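Long-range contact in probable acrylyl-CoA reductase AcuI (Escherichia coli, PDB 1O89), which probably catalyses the NADPH-dependent reduction of acrylyl-CoA to propanoyl-CoA and works as a homodimer: residues A[151-162]-A[255-263]. Sequence-based numbering, arbitrary orientation.
Sequences TAMLCVMALEDA and GGCVAACGL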
loop_
_atom_site.group_PDB
_atom_site.type_symbol
_atom_site.label_atom_id
_atom_site.label_comp_id
_atom_site.label_asym_id
_atom_site.label_seq_id
_atom_site.Cartn_x
_atom_site.Cartn_y
_atom_site.Cartn_z
ATOM N N THR A 151 1.644 -8.838 -15.800
ATOM C CA THR A 151 1.376 -8.633 -14.378
ATOM C C THR A 151 2.665 -8.606 -13.581
ATOM O O THR A 151 2.837 -7.773 -12.707
ATOM C CB THR A 151 0.498 -9.766 -13.850
ATOM O OG1 THR A 151 -0.762 -9.732 -14.508
ATOM C CG2 THR A 151 0.183 -9.593 -12.377
ATOM N N ALA A 152 3.555 -9.563 -13.864
ATOM C CA ALA A 152 4.849 -9.610 -13.200
ATOM C C ALA A 152 5.569 -8.279 -13.371
ATOM O O ALA A 152 6.080 -7.721 -12.396
ATOM C CB ALA A 152 5.687 -10.734 -13.729
ATOM N N MET A 153 5.581 -7.747 -14.589
ATOM C CA MET A 153 6.288 -6.496 -14.831
ATOM C C MET A 153 5.678 -5.362 -14.031
ATOM O O MET A 153 6.400 -4.573 -13.454
ATOM C CB MET A 153 6.293 -6.124 -16.311
ATOM C CG MET A 153 7.258 -4.994 -16.653
ATOM S SD MET A 153 9.005 -5.483 -16.654
ATOM C CE MET A 153 9.550 -4.668 -15.234
ATOM N N LEU A 154 4.355 -5.288 -13.985
ATOM C CA LEU A 154 3.693 -4.252 -13.205
ATOM C C LEU A 154 4.037 -4.380 -11.732
ATOM O O LEU A 154 4.110 -3.376 -11.029
ATOM C CB LEU A 154 2.173 -4.274 -13.414
ATOM C CG LEU A 154 1.688 -3.786 -14.798
ATOM C CD1 LEU A 154 0.294 -4.257 -15.053
ATOM C CD2 LEU A 154 1.711 -2.263 -14.888
ATOM N N CYS A 155 4.218 -5.609 -11.250
ATOM C CA CYS A 155 4.642 -5.807 -9.861
ATOM C C CYS A 155 6.047 -5.272 -9.642
ATOM O O CYS A 155 6.310 -4.621 -8.639
ATOM C CB CYS A 155 4.577 -7.270 -9.448
ATOM S SG CYS A 155 2.887 -7.880 -9.338
ATOM N N VAL A 156 6.937 -5.536 -10.588
ATOM C CA VAL A 156 8.325 -5.096 -10.479
ATOM C C VAL A 156 8.364 -3.573 -10.495
ATOM O O VAL A 156 9.061 -2.950 -9.691
ATOM C CB VAL A 156 9.184 -5.667 -11.601
ATOM C CG1 VAL A 156 10.533 -4.961 -11.676
ATOM C CG2 VAL A 156 9.359 -7.176 -11.406
ATOM N N MET A 157 7.569 -2.979 -11.375
ATOM C CA MET A 157 7.489 -1.522 -11.471
ATOM C C MET A 157 6.952 -0.900 -10.172
ATOM O O MET A 157 7.347 0.204 -9.816
ATOM C CB MET A 157 6.601 -1.121 -12.651
ATOM C CG MET A 157 7.258 -1.301 -13.977
ATOM S SD MET A 157 6.129 -1.467 -15.346
ATOM C CE MET A 157 5.592 0.188 -15.585
ATOM N N ALA A 158 6.040 -1.599 -9.495
ATOM C CA ALA A 158 5.508 -1.150 -8.218
ATOM C C ALA A 158 6.604 -1.096 -7.178
ATOM O O ALA A 158 6.677 -0.137 -6.421
ATOM C CB ALA A 158 4.404 -2.053 -7.737
ATOM N N LEU A 159 7.446 -2.129 -7.142
ATOM C CA LEU A 159 8.560 -2.161 -6.203
ATOM C C LEU A 159 9.477 -0.982 -6.421
ATOM O O LEU A 159 9.871 -0.343 -5.457
ATOM C CB LEU A 159 9.366 -3.452 -6.317
ATOM C CG LEU A 159 8.630 -4.755 -6.021
ATOM C CD1 LEU A 159 9.597 -5.895 -6.040
ATOM C CD2 LEU A 159 7.911 -4.674 -4.701
ATOM N N GLU A 160 9.801 -0.700 -7.685
ATOM C CA GLU A 160 10.606 0.465 -8.075
ATOM C C GLU A 160 9.981 1.814 -7.724
ATOM O O GLU A 160 10.701 2.736 -7.347
ATOM C CB GLU A 160 10.881 0.453 -9.572
ATOM C CG GLU A 160 11.711 -0.731 -10.032
ATOM C CD GLU A 160 11.812 -0.850 -11.541
ATOM O OE1 GLU A 160 11.049 -0.175 -12.254
ATOM O OE2 GLU A 160 12.678 -1.611 -12.011
ATOM N N ASP A 161 8.657 1.940 -7.844
ATOM C CA ASP A 161 7.961 3.179 -7.487
ATOM C C ASP A 161 8.050 3.385 -5.990
ATOM O O ASP A 161 7.922 4.503 -5.515
ATOM C CB ASP A 161 6.464 3.137 -7.810
ATOM C CG ASP A 161 6.148 3.132 -9.289
ATOM O OD1 ASP A 161 6.962 3.591 -10.110
ATOM O OD2 ASP A 161 5.032 2.714 -9.690
ATOM N N ALA A 162 8.236 2.298 -5.247
ATOM C CA ALA A 162 8.336 2.356 -3.787
ATOM C C ALA A 162 9.773 2.550 -3.304
ATOM O O ALA A 162 10.014 2.599 -2.100
ATOM C CB ALA A 162 7.740 1.095 -3.179
ATOM N N GLY A 255 9.946 0.336 5.602
ATOM C CA GLY A 255 9.879 1.076 4.350
ATOM C C GLY A 255 9.738 0.178 3.135
ATOM O O GLY A 255 9.784 0.651 2.008
ATOM N N GLY A 256 9.540 -1.115 3.358
ATOM C CA GLY A 256 9.439 -2.082 2.290
ATOM C C GLY A 256 8.100 -2.036 1.592
ATOM O O GLY A 256 7.161 -1.411 2.049
ATOM N N CYS A 257 8.032 -2.694 0.447
ATOM C CA CYS A 257 6.838 -2.710 -0.380
ATOM C C CYS A 257 6.517 -4.122 -0.843
ATOM O O CYS A 257 7.388 -4.830 -1.333
ATOM C CB CYS A 257 7.034 -1.812 -1.606
ATOM S SG CYS A 257 5.569 -1.781 -2.666
ATOM N N VAL A 258 5.262 -4.519 -0.680
ATOM C CA VAL A 258 4.713 -5.727 -1.276
ATOM C C VAL A 258 3.821 -5.328 -2.452
ATOM O O VAL A 258 2.921 -4.505 -2.282
ATOM C CB VAL A 258 3.828 -6.491 -0.249
ATOM C CG1 VAL A 258 3.316 -7.784 -0.829
ATOM C CG2 VAL A 258 4.598 -6.742 1.020
ATOM N N ALA A 259 4.072 -5.887 -3.639
ATOM C CA ALA A 259 3.152 -5.773 -4.774
ATOM C C ALA A 259 2.272 -7.010 -4.782
ATOM O O ALA A 259 2.763 -8.112 -4.947
ATOM C CB ALA A 259 3.908 -5.673 -6.056
ATOM N N ALA A 260 0.975 -6.821 -4.591
ATOM C CA ALA A 260 0.021 -7.916 -4.496
ATOM C C ALA A 260 -0.867 -7.966 -5.731
ATOM O O ALA A 260 -1.481 -6.963 -6.082
ATOM C CB ALA A 260 -0.821 -7.732 -3.285
ATOM N N CYS A 261 -0.942 -9.133 -6.367
ATOM C CA CYS A 261 -1.677 -9.289 -7.620
ATOM C C CYS A 261 -2.533 -10.563 -7.761
ATOM O O CYS A 261 -3.135 -10.760 -8.807
ATOM C CB CYS A 261 -0.674 -9.258 -8.777
ATOM S SG CYS A 261 0.381 -10.728 -8.848
ATOM N N GLY A 262 -2.598 -11.415 -6.736
ATOM C CA GLY A 262 -3.319 -12.678 -6.838
ATOM C C GLY A 262 -4.049 -13.150 -5.587
ATOM O O GLY A 262 -4.052 -12.492 -4.543
ATOM N N LEU A 263 -4.679 -14.312 -5.716
ATOM C CA LEU A 263 -5.538 -14.866 -4.677
ATOM C C LEU A 263 -5.542 -16.390 -4.698
ATOM O O LEU A 263 -6.544 -17.011 -4.332
ATOM C CB LEU A 263 -6.977 -14.330 -4.835
ATOM C CG LEU A 263 -7.617 -14.282 -6.228
ATOM C CD1 LEU A 263 -7.790 -15.663 -6.840
ATOM C CD2 LEU A 263 -8.981 -13.583 -6.150
#
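Cys-257 and Ala-259, alternate residues of strand 256-260, point the same way and meet one flank of residues 151-161, the last part of helix 139-161, which run nearly antiparallel to the strand at 160°. The methyl of Ala-259 sits between two turns of the helix: its CB lies 3.7 Å from Cys-155 O, 3.8 Å from Cys-155 CB and 4.0 Å from Ala-158 CB, so the helix backbone itself is part of the seat. Consistent with so small a side chain, the axes of 151-161 and 256-260 approach to 7.8 Å. Toward the helix C-terminus, Cys-257 takes Ala-162 against its side chain, CB to CB at a tight 3.4 Å, while Leu-159 lays its CD2 methyl over the Cys-257 carbonyl, 3.4 Å from O. At the other end, Cys-155 SG swings back beside its own backbone N (chi1 -69°), toward the helix start, and comes to 3.8 Å from Cys-261 SG, with Thr-151 CG2 also against that sulfur. No hydrogen bond joins the two segments. This is a helix laid on the parallel sheet of the Rossmann-type NADP(+)-binding domain. Strands 233-238 and 282-285 flank strand 256-260; Ile-237 and Gln-284 extend the bed for the helix, and helix 293-306 packs on Met-153 and Met-157.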